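Local coordinates for protein peptidase M28 (Shewanella amazonensis SB2B, PDB 3IIB) that probably acts as a zinc-dependent exopeptidase of family M28, a metallodipeptidase or carboxypeptidase that carries a pair of zinc ions and assembles as a homodimer, at residues V48-A51 with I52-Q56; D114-Q117 with D118-A122; A206-I209 with N210-K214; A424-A427 with W428-N432. One frame throughout, in Å; residues are numbered along the deposited sequence.

How the contacts relate
All four contacts are local: each lies within one helix or helical turn, closes no long loop, and follows the one before in series, so none nests in or crosses another. From the N terminus, contact 1 sits on helix 42-57, which lies against strands 62-84 and 220-242. Contact 2 caps and turns the short helix 116-120 between parallel strands 106-113 and 131-134. Contact 3, on helix 203-213, packs on strands 62-84, 131-134 and 168-172; its centre is about 18 Å from that of contact 2, on the same side of the chain's centre. Contact 4, on helix 413-432, lies across the chain's centre from contacts 2 and 3, its centre about 24 Å from that of contact 1.

Contact 1. Residues V48-A51 with I52-Q56; sequences VDWA and IAKLQ
Trp50 and Lys54 both turn CG anti to their backbone nitrogens (chi1 165° and -177°), which brings the indole and the lysine chain together one turn apart on the alpha-helix 42-57, an i to i+4 pair. The lysine then bends at chi2 and chi3, and this double kink carries the aliphatic chain at a slant across the indole, with Lys54 CE 3.8 Å from Trp50 NE1 and Lys54 CB over one ring face, offset toward the rim. The polar ends share a partner: Trp50 NE1 and Lys54 NZ are both hydrogen-bonded to Ser29 OG of helix 22-33, which ties this helix to the preceding one.

Beneath the side chains run the regular helical bonds, among them Lys54 N to Trp50 O at 2.9 Å with an N-H...O angle of 149°, less straight than its neighbours. Val48 and Ile52, together with Ala51 and Leu55, face Val238 of strand 220-242, so the helix lies on the sheet through an apolar side. There Val48 CG1 and Ile52 CG1 approach loosely, at 4.5 Å, whereas Leu55 CG closes on the carbonyl oxygen Ala51 O at 3.2 Å.

Contact 2. Residues D114-Q117 with D118-A122; sequences DTLQ and DLQNA
The carboxylates of Asp114 and Asp118 stand nearly perpendicular, their planes 81° apart, at the start of helix 116-120, the helical link of a beta-alpha-beta unit between strands 106-113 and 131-134. Neither plate stacks on the other: Asp118 OD2 instead comes against the methylene of Asp114, 3.1 Å from Asp114 CB. The two like-charged oxygens, Asp114 OD2 and Asp118 OD2, are held 3.8 Å apart, and one water donates a hydrogen bond to each, which probably eases their repulsion. Asp114 has a further partner in Arg112, to which it forms a salt bridge.

Thr115 is the N-cap. With OG1 between the backbone nitrogen and the carbonyl carbon (chi1 65°), its hydroxyl oxygen meets the first turn and accepts from Asp118 N at 3.1 Å, with an N-H...O angle of 162°. Asp118 OD2 also lies near the hydroxyl, a weak contact. Past the cap, ordinary helical bonds take over, from Leu119 N to Thr115 O and from Gln120 N to Leu116 O.

One turn on, the flat amide of Gln120 reaches back on an extended chain and crosses Leu116 at a slant. Its carbon Gln120 CD rests 3.8 Å from Leu116 CG, a contact between an amide and a branched aliphatic group. Leu116, Leu119 and Gln120 all touch Ala160 of helix 145-163, and Leu119 also reaches Phe113 of strand 106-113, so this short helix is held against helix 145-163 and strand 106-113. Gln120 NE2 lies 4.0 Å from Leu116 CD2.

Contact 3. Residues A206-I209 with N210-K214; sequences ADLI and NAMLK
Leu208 and selenomethionine Met212 meet through their terminal groups, one turn apart on the alpha-helix 203-213. Met212 CG stands anti to the carbonyl carbon and the chain runs on extended (chi2 -174°), which carries the CE methyl back to Leu208 CD1 at 3.7 Å and to Leu208 CG at 3.8 Å. The following i to i+4 pair is arranged differently: Ile209 and Leu213 lie side by side and point the same way, with Ile209 CG2 against Leu213 CD1 at 3.9 Å. This branch faces Leu213 because Ile209 CG2 is the one anti to the backbone nitrogen. Under both pairs the helical bonds are intact, Leu213 N to Ile209 O being 3.0 Å at an N-H...O angle of 166°.

The polar side is more loosely joined. Asp207 and Asn210 do not touch through their side chains; a water spans them, donating to Asp207 OD1 at 3.2 Å and accepting from Asn210 ND2 at 3.1 Å. Each is also held from outside: Asp207 by a salt bridge to Arg172, Asn210 by Arg112 at its oxygen and Asp135 at its nitrogen. The amide of Asn210 is therefore gripped at both ends, which fixes which way it is turned. A bound PEG molecule lies about 4 Å from the Asn210 side chain.

The apolar side sits on the sheet, Ile209 reaching Ile82 of strand 62-84, Phe133 of strand 131-134 and Ile170 of strand 168-172. Leu208, Ala211 and Met212 pack on Val32 of the second subunit, so this helix also takes part in the dimer contact.

Contact 4. Residues A424-A427 with W428-N432; sequences AQFA and WVMAN
Phe426 and selenomethionine Met430 cross at a slant one turn apart on the C-terminal helix 413-432, making a CH-pi and Met-aromatic pair. The methylene Met430 CG sits over one face of the phenyl ring, 3.8 Å from the ring centroid and 14° off its normal, and its nearest ring atom is Phe426 CE1. The bend at chi2 (-68°) leaves the selenium to one side of this CH-pi contact, and the one at chi3 then turns the CE methyl: Met430 SE is 5.0 Å from the Phe426 centroid, in an oblique position. Both residues touch Ile326 of strand 324-329, so the pair packs the helix against the sheet of the peptidase domain.

Trp428 is directed elsewhere, toward helix 3-19, where it touches Val9 and Leu13 and its NE1 is hydrogen-bonded to Asn6. One face of its indole is met by the amide of Asn432, a buried group with both polar atoms satisfied. Asn432 OD1 accepts from the backbone nitrogen of Glu292. At the other end Asn432 ND2, 3.0 Å above the indole plane and over the ring centre, donates to Trp428 O at 2.9 Å, with the acceptor close to the amide plane.

Contact 1. Residues V48-A51 with I52-Q56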
loop_
_atom_site.group_PDB
_atom_site.type_symbol
_atom_site.label_atom_id
_atom_site.label_comp_id
_atom_site.label_asym_id
_atom_site.label_seq_id
_atom_site.Cartn_x
_atom_site.Cartn_y
_atom_site.Cartn_z
ATOM N N VAL A 48 11.184 -7.247 -24.635
ATOM C CA VAL A 48 12.352 -7.537 -25.470
ATOM C C VAL A 48 12.468 -6.499 -26.613
ATOM O O VAL A 48 13.571 -5.982 -26.868
ATOM C CB VAL A 48 12.320 -9.029 -25.984
ATOM C CG1 VAL A 48 13.286 -9.231 -27.158
ATOM C CG2 VAL A 48 12.550 -9.989 -24.807
ATOM N N ASP A 49 11.353 -6.223 -27.297
ATOM C CA ASP A 49 11.375 -5.326 -28.435
ATOM C C ASP A 49 11.741 -3.919 -27.921
ATOM O O ASP A 49 12.540 -3.203 -28.533
ATOM C CB ASP A 49 10.048 -5.343 -29.169
ATOM C CG ASP A 49 9.846 -6.625 -29.972
ATOM O OD1 ASP A 49 10.842 -7.326 -30.195
ATOM O OD2 ASP A 49 8.699 -6.928 -30.332
ATOM N N TRP A 50 11.233 -3.579 -26.741
ATOM C CA TRP A 50 11.517 -2.266 -26.146
ATOM C C TRP A 50 13.020 -2.134 -25.879
ATOM O O TRP A 50 13.602 -1.094 -26.148
ATOM C CB TRP A 50 10.711 -2.057 -24.865
ATOM C CG TRP A 50 11.221 -0.898 -24.031
ATOM C CD1 TRP A 50 10.785 0.384 -24.080
ATOM C CD2 TRP A 50 12.266 -0.939 -23.061
ATOM N NE1 TRP A 50 11.501 1.163 -23.200
ATOM C CE2 TRP A 50 12.404 0.364 -22.541
ATOM C CE3 TRP A 50 13.074 -1.971 -22.533
ATOM C CZ2 TRP A 50 13.348 0.683 -21.562
ATOM C CZ3 TRP A 50 14.027 -1.647 -21.555
ATOM C CH2 TRP A 50 14.154 -0.322 -21.080
ATOM N N ALA A 51 13.614 -3.192 -25.355
ATOM C CA ALA A 51 15.025 -3.178 -24.922
ATOM C C ALA A 51 15.940 -3.123 -26.122
ATOM O O ALA A 51 16.884 -2.350 -26.159
ATOM C CB ALA A 51 15.307 -4.411 -24.043
ATOM N N ILE A 52 15.623 -3.893 -27.157
ATOM C CA ILE A 52 16.384 -3.831 -28.406
ATOM C C ILE A 52 16.383 -2.394 -28.983
ATOM O O ILE A 52 17.453 -1.816 -29.312
ATOM C CB ILE A 52 15.840 -4.900 -29.419
ATOM C CG1 ILE A 52 16.160 -6.347 -28.974
ATOM C CG2 ILE A 52 16.460 -4.700 -30.778
ATOM C CD1 ILE A 52 17.654 -6.697 -29.059
ATOM N N ALA A 53 15.194 -1.794 -29.072
ATOM C CA ALA A 53 15.052 -0.462 -29.637
ATOM C C ALA A 53 15.811 0.533 -28.756
ATOM O O ALA A 53 16.473 1.427 -29.265
ATOM C CB ALA A 53 13.543 -0.062 -29.755
ATOM N N LYS A 54 15.704 0.365 -27.441
ATOM C CA LYS A 54 16.321 1.301 -26.531
ATOM C C LYS A 54 17.804 1.256 -26.661
ATOM O O LYS A 54 18.467 2.297 -26.720
ATOM C CB LYS A 54 15.881 1.026 -25.088
ATOM C CG LYS A 54 16.435 2.015 -24.052
ATOM C CD LYS A 54 15.853 3.422 -24.256
ATOM C CE LYS A 54 14.334 3.485 -24.108
ATOM N NZ LYS A 54 13.814 4.885 -24.261
ATOM N N LEU A 55 18.356 0.050 -26.682
ATOM C CA LEU A 55 19.806 -0.088 -26.763
ATOM C C LEU A 55 20.319 0.415 -28.096
ATOM O O LEU A 55 21.356 1.076 -28.144
ATOM C CB LEU A 55 20.220 -1.536 -26.501
ATOM C CG LEU A 55 19.882 -1.968 -25.070
ATOM C CD1 LEU A 55 19.891 -3.479 -24.923
ATOM C CD2 LEU A 55 20.778 -1.300 -24.033
ATOM N N GLN A 56 19.593 0.128 -29.178
ATOM C CA GLN A 56 19.972 0.688 -30.473
ATOM C C GLN A 56 19.953 2.210 -30.476
ATOM O O GLN A 56 20.853 2.866 -31.042
ATOM C CB GLN A 56 19.048 0.159 -31.575
ATOM C CG GLN A 56 19.250 -1.321 -31.850
ATOM C CD GLN A 56 18.190 -1.901 -32.752
ATOM O OE1 GLN A 56 17.086 -1.371 -32.859
ATOM N NE2 GLN A 56 18.517 -3.004 -33.401
#

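Contact 2. Residues D114-Q117 with D118-A122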
loop_
_atom_site.group_PDB
_atom_site.type_symbol
_atom_site.label_atom_id
_atom_site.label_comp_id
_atom_site.label_asym_id
_atom_site.label_seq_id
_atom_site.Cartn_x
_atom_site.Cartn_y
_atom_site.Cartn_z
ATOM N N ASP A 114 4.224 -21.622 12.413
ATOM C CA ASP A 114 5.131 -20.494 12.540
ATOM C C ASP A 114 6.017 -20.340 11.309
ATOM O O ASP A 114 6.349 -19.232 10.934
ATOM C CB ASP A 114 6.068 -20.632 13.726
ATOM C CG ASP A 114 5.381 -20.621 15.073
ATOM O OD1 ASP A 114 4.251 -20.142 15.221
ATOM O OD2 ASP A 114 6.034 -21.101 16.022
ATOM N N THR A 115 6.425 -21.456 10.709
ATOM C CA THR A 115 7.435 -21.473 9.659
ATOM C C THR A 115 7.216 -22.704 8.782
ATOM O O THR A 115 6.506 -23.627 9.176
ATOM C CB THR A 115 8.860 -21.590 10.245
ATOM O OG1 THR A 115 8.994 -22.861 10.907
ATOM C CG2 THR A 115 9.156 -20.445 11.253
ATOM N N LEU A 116 7.809 -22.689 7.586
ATOM C CA LEU A 116 7.935 -23.873 6.737
ATOM C C LEU A 116 8.465 -25.091 7.506
ATOM O O LEU A 116 7.907 -26.182 7.385
ATOM C CB LEU A 116 8.845 -23.576 5.530
ATOM C CG LEU A 116 9.181 -24.791 4.643
ATOM C CD1 LEU A 116 7.951 -25.352 3.899
ATOM C CD2 LEU A 116 10.298 -24.421 3.656
ATOM N N GLN A 117 9.510 -24.912 8.317
ATOM C CA GLN A 117 10.061 -26.039 9.082
ATOM C C GLN A 117 9.019 -26.684 9.994
ATOM O O GLN A 117 8.921 -27.897 10.077
ATOM C CB GLN A 117 11.274 -25.611 9.903
ATOM C CG GLN A 117 12.054 -26.798 10.519
ATOM C CD GLN A 117 12.519 -27.837 9.475
ATOM O OE1 GLN A 117 11.974 -28.949 9.390
ATOM N NE2 GLN A 117 13.527 -27.469 8.676
ATOM N N ASP A 118 8.209 -25.851 10.651
ATOM C CA ASP A 118 7.133 -26.347 11.503
ATOM C C ASP A 118 6.102 -27.142 10.718
ATOM O O ASP A 118 5.657 -28.198 11.148
ATOM C CB ASP A 118 6.491 -25.186 12.258
ATOM C CG ASP A 118 7.423 -24.613 13.310
ATOM O OD1 ASP A 118 8.041 -25.409 14.053
ATOM O OD2 ASP A 118 7.553 -23.383 13.399
ATOM N N LEU A 119 5.777 -26.659 9.534
ATOM C CA LEU A 119 4.875 -27.369 8.635
ATOM C C LEU A 119 5.483 -28.713 8.226
ATOM O O LEU A 119 4.803 -29.745 8.246
ATOM C CB LEU A 119 4.600 -26.511 7.409
ATOM C CG LEU A 119 3.814 -27.155 6.290
ATOM C CD1 LEU A 119 2.472 -27.769 6.795
ATOM C CD2 LEU A 119 3.607 -26.115 5.163
ATOM N N GLN A 120 6.771 -28.681 7.880
ATOM C CA GLN A 120 7.489 -29.907 7.483
ATOM C C GLN A 120 7.532 -30.940 8.624
ATOM O O GLN A 120 7.537 -32.150 8.367
ATOM C CB GLN A 120 8.905 -29.577 7.000
ATOM C CG GLN A 120 8.950 -28.912 5.635
ATOM C CD GLN A 120 10.305 -28.327 5.268
ATOM O OE1 GLN A 120 11.025 -27.795 6.122
ATOM N NE2 GLN A 120 10.640 -28.378 3.967
ATOM N N ASN A 121 7.564 -30.462 9.868
ATOM C CA ASN A 121 7.510 -31.312 11.060
ATOM C C ASN A 121 6.125 -31.843 11.436
ATOM O O ASN A 121 6.028 -32.694 12.314
ATOM C CB ASN A 121 8.041 -30.558 12.281
ATOM C CG ASN A 121 9.509 -30.211 12.180
ATOM O OD1 ASN A 121 10.236 -30.761 11.367
ATOM N ND2 ASN A 121 9.949 -29.282 13.017
ATOM N N ALA A 122 5.058 -31.363 10.801
ATOM C CA ALA A 122 3.717 -31.804 11.156
ATOM C C ALA A 122 3.554 -33.297 10.888
ATOM O O ALA A 122 4.288 -33.878 10.104
ATOM C CB ALA A 122 2.643 -30.993 10.370
HETATM O O HOH W 1 8.683 -22.279 15.661
#

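Contact 3. Residues A206-I209 with N210-K214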
loop_
_atom_site.group_PDB
_atom_site.type_symbol
_atom_site.label_atom_id
_atom_site.label_comp_id
_atom_site.label_asym_id
_atom_site.label_seq_id
_atom_site.Cartn_x
_atom_site.Cartn_y
_atom_site.Cartn_z
ATOM N N ALA A 206 -2.840 -11.551 7.511
ATOM C CA ALA A 206 -2.221 -12.599 8.312
ATOM C C ALA A 206 -2.335 -12.198 9.805
ATOM O O ALA A 206 -2.647 -13.046 10.651
ATOM C CB ALA A 206 -0.771 -12.776 7.900
ATOM N N ASP A 207 -2.161 -10.888 10.094
ATOM C CA ASP A 207 -2.346 -10.386 11.457
ATOM C C ASP A 207 -3.806 -10.654 11.898
ATOM O O ASP A 207 -4.064 -11.009 13.039
ATOM C CB ASP A 207 -2.121 -8.886 11.578
ATOM C CG ASP A 207 -0.705 -8.475 11.330
ATOM O OD1 ASP A 207 0.196 -9.352 11.397
ATOM O OD2 ASP A 207 -0.502 -7.276 11.024
ATOM N N LEU A 208 -4.751 -10.429 10.989
ATOM C CA LEU A 208 -6.168 -10.606 11.306
ATOM C C LEU A 208 -6.483 -12.063 11.648
ATOM O O LEU A 208 -7.214 -12.356 12.606
ATOM C CB LEU A 208 -7.042 -10.135 10.144
ATOM C CG LEU A 208 -8.551 -10.364 10.243
ATOM C CD1 LEU A 208 -9.101 -9.576 11.431
ATOM C CD2 LEU A 208 -9.193 -9.912 8.886
ATOM N N ILE A 209 -5.937 -12.975 10.853
ATOM C CA ILE A 209 -6.189 -14.378 11.046
ATOM C C ILE A 209 -5.610 -14.742 12.436
ATOM O O ILE A 209 -6.237 -15.446 13.219
ATOM C CB ILE A 209 -5.567 -15.229 9.956
ATOM C CG1 ILE A 209 -6.339 -15.065 8.651
ATOM C CG2 ILE A 209 -5.579 -16.715 10.368
ATOM C CD1 ILE A 209 -5.813 -15.931 7.450
ATOM N N ASN A 210 -4.418 -14.244 12.730
ATOM C CA ASN A 210 -3.775 -14.505 14.022
ATOM C C ASN A 210 -4.661 -14.037 15.190
ATOM O O ASN A 210 -4.812 -14.758 16.176
ATOM C CB ASN A 210 -2.418 -13.809 14.134
ATOM C CG ASN A 210 -1.276 -14.564 13.434
ATOM O OD1 ASN A 210 -1.352 -15.772 13.153
ATOM N ND2 ASN A 210 -0.167 -13.846 13.223
ATOM N N ALA A 211 -5.234 -12.838 15.084
ATOM C CA ALA A 211 -6.109 -12.266 16.129
ATOM C C ALA A 211 -7.336 -13.146 16.406
ATOM O O ALA A 211 -7.795 -13.268 17.546
ATOM C CB ALA A 211 -6.557 -10.870 15.695
HETATM N N MSE A 212 -7.877 -13.760 15.355
HETATM C CA MSE A 212 -8.968 -14.715 15.528
HETATM C C MSE A 212 -8.537 -16.038 16.189
HETATM O O MSE A 212 -9.267 -16.572 17.027
HETATM C CB MSE A 212 -9.598 -14.991 14.166
HETATM C CG MSE A 212 -10.419 -13.817 13.672
HETATM SE SE MSE A 212 -11.362 -14.198 12.048
HETATM C CE MSE A 212 -11.590 -12.339 11.436
ATOM N N LEU A 213 -7.378 -16.575 15.765
ATOM C CA LEU A 213 -6.797 -17.766 16.341
ATOM C C LEU A 213 -6.463 -17.553 17.799
ATOM O O LEU A 213 -6.623 -18.465 18.604
ATOM C CB LEU A 213 -5.549 -18.202 15.578
ATOM C CG LEU A 213 -5.802 -18.685 14.138
ATOM C CD1 LEU A 213 -4.435 -18.821 13.417
ATOM C CD2 LEU A 213 -6.608 -19.986 14.087
ATOM N N LYS A 214 -6.013 -16.348 18.141
ATOM C CA LYS A 214 -5.683 -16.009 19.531
ATOM C C LYS A 214 -6.920 -16.001 20.416
ATOM O O LYS A 214 -6.789 -16.049 21.639
ATOM C CB LYS A 214 -4.965 -14.646 19.655
ATOM C CG LYS A 214 -3.488 -14.678 19.312
ATOM C CD LYS A 214 -2.772 -13.394 19.730
HETATM O O HOH W 2 0.090 -10.944 14.138
#

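Contact 4. Residues A424-A427 with W428-N432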
loop_
_atom_site.group_PDB
_atom_site.type_symbol
_atom_site.label_atom_id
_atom_site.label_comp_id
_atom_site.label_asym_id
_atom_site.label_seq_id
_atom_site.Cartn_x
_atom_site.Cartn_y
_atom_site.Cartn_z
ATOM N N ALA A 424 29.192 2.529 -13.351
ATOM C CA ALA A 424 30.020 3.130 -14.389
ATOM C C ALA A 424 31.494 3.054 -13.974
ATOM O O ALA A 424 32.360 2.684 -14.790
ATOM C CB ALA A 424 29.578 4.539 -14.692
ATOM N N GLN A 425 31.788 3.383 -12.721
ATOM C CA GLN A 425 33.130 3.258 -12.192
ATOM C C GLN A 425 33.594 1.791 -12.258
ATOM O O GLN A 425 34.707 1.487 -12.691
ATOM C CB GLN A 425 33.227 3.738 -10.738
ATOM C CG GLN A 425 32.975 5.231 -10.577
ATOM C CD GLN A 425 33.311 5.783 -9.214
ATOM O OE1 GLN A 425 33.246 5.060 -8.229
ATOM N NE2 GLN A 425 33.708 7.058 -9.157
ATOM N N PHE A 426 32.752 0.884 -11.754
ATOM C CA PHE A 426 33.091 -0.534 -11.772
ATOM C C PHE A 426 33.397 -1.019 -13.185
ATOM O O PHE A 426 34.415 -1.701 -13.408
ATOM C CB PHE A 426 31.942 -1.357 -11.161
ATOM C CG PHE A 426 32.163 -2.845 -11.198
ATOM C CD1 PHE A 426 32.909 -3.465 -10.213
ATOM C CD2 PHE A 426 31.574 -3.640 -12.177
ATOM C CE1 PHE A 426 33.083 -4.837 -10.217
ATOM C CE2 PHE A 426 31.777 -5.010 -12.191
ATOM C CZ PHE A 426 32.525 -5.606 -11.220
ATOM N N ALA A 427 32.499 -0.766 -14.121
ATOM C CA ALA A 427 32.669 -1.283 -15.469
ATOM C C ALA A 427 33.911 -0.644 -16.106
ATOM O O ALA A 427 34.691 -1.340 -16.716
ATOM C CB ALA A 427 31.433 -1.076 -16.336
ATOM N N TRP A 428 34.137 0.649 -15.891
ATOM C CA TRP A 428 35.333 1.282 -16.449
ATOM C C TRP A 428 36.621 0.743 -15.809
ATOM O O TRP A 428 37.555 0.333 -16.503
ATOM C CB TRP A 428 35.270 2.799 -16.348
ATOM C CG TRP A 428 36.459 3.399 -16.972
ATOM C CD1 TRP A 428 37.562 3.905 -16.355
ATOM C CD2 TRP A 428 36.703 3.484 -18.371
ATOM N NE1 TRP A 428 38.490 4.313 -17.296
ATOM C CE2 TRP A 428 37.976 4.072 -18.541
ATOM C CE3 TRP A 428 35.968 3.120 -19.501
ATOM C CZ2 TRP A 428 38.520 4.294 -19.792
ATOM C CZ3 TRP A 428 36.545 3.320 -20.755
ATOM C CH2 TRP A 428 37.795 3.904 -20.876
ATOM N N VAL A 429 36.710 0.759 -14.489
ATOM C CA VAL A 429 37.899 0.263 -13.822
ATOM C C VAL A 429 38.175 -1.204 -14.190
ATOM O O VAL A 429 39.308 -1.553 -14.562
ATOM C CB VAL A 429 37.829 0.471 -12.280
ATOM C CG1 VAL A 429 38.990 -0.213 -11.609
ATOM C CG2 VAL A 429 37.847 2.000 -11.945
HETATM N N MSE A 430 37.148 -2.052 -14.186
HETATM C CA MSE A 430 37.372 -3.434 -14.526
HETATM C C MSE A 430 37.734 -3.658 -16.002
HETATM O O MSE A 430 38.553 -4.542 -16.298
HETATM C CB MSE A 430 36.163 -4.306 -14.174
HETATM C CG MSE A 430 35.849 -4.386 -12.706
HETATM SE SE MSE A 430 37.214 -5.333 -11.687
HETATM C CE MSE A 430 38.014 -3.971 -11.217
ATOM N N ALA A 431 37.149 -2.860 -16.911
ATOM C CA ALA A 431 37.442 -2.984 -18.338
ATOM C C ALA A 431 38.826 -2.484 -18.705
ATOM O O ALA A 431 39.277 -2.709 -19.829
ATOM C CB ALA A 431 36.376 -2.243 -19.203
ATOM N N ASN A 432 39.498 -1.829 -17.752
ATOM C CA ASN A 432 40.862 -1.329 -17.975
ATOM C C ASN A 432 41.903 -1.860 -16.961
ATOM O O ASN A 432 43.092 -1.526 -17.029
ATOM C CB ASN A 432 40.812 0.187 -18.011
ATOM C CG ASN A 432 40.042 0.686 -19.212
ATOM O OD1 ASN A 432 40.550 0.638 -20.317
ATOM N ND2 ASN A 432 38.763 1.086 -19.013
#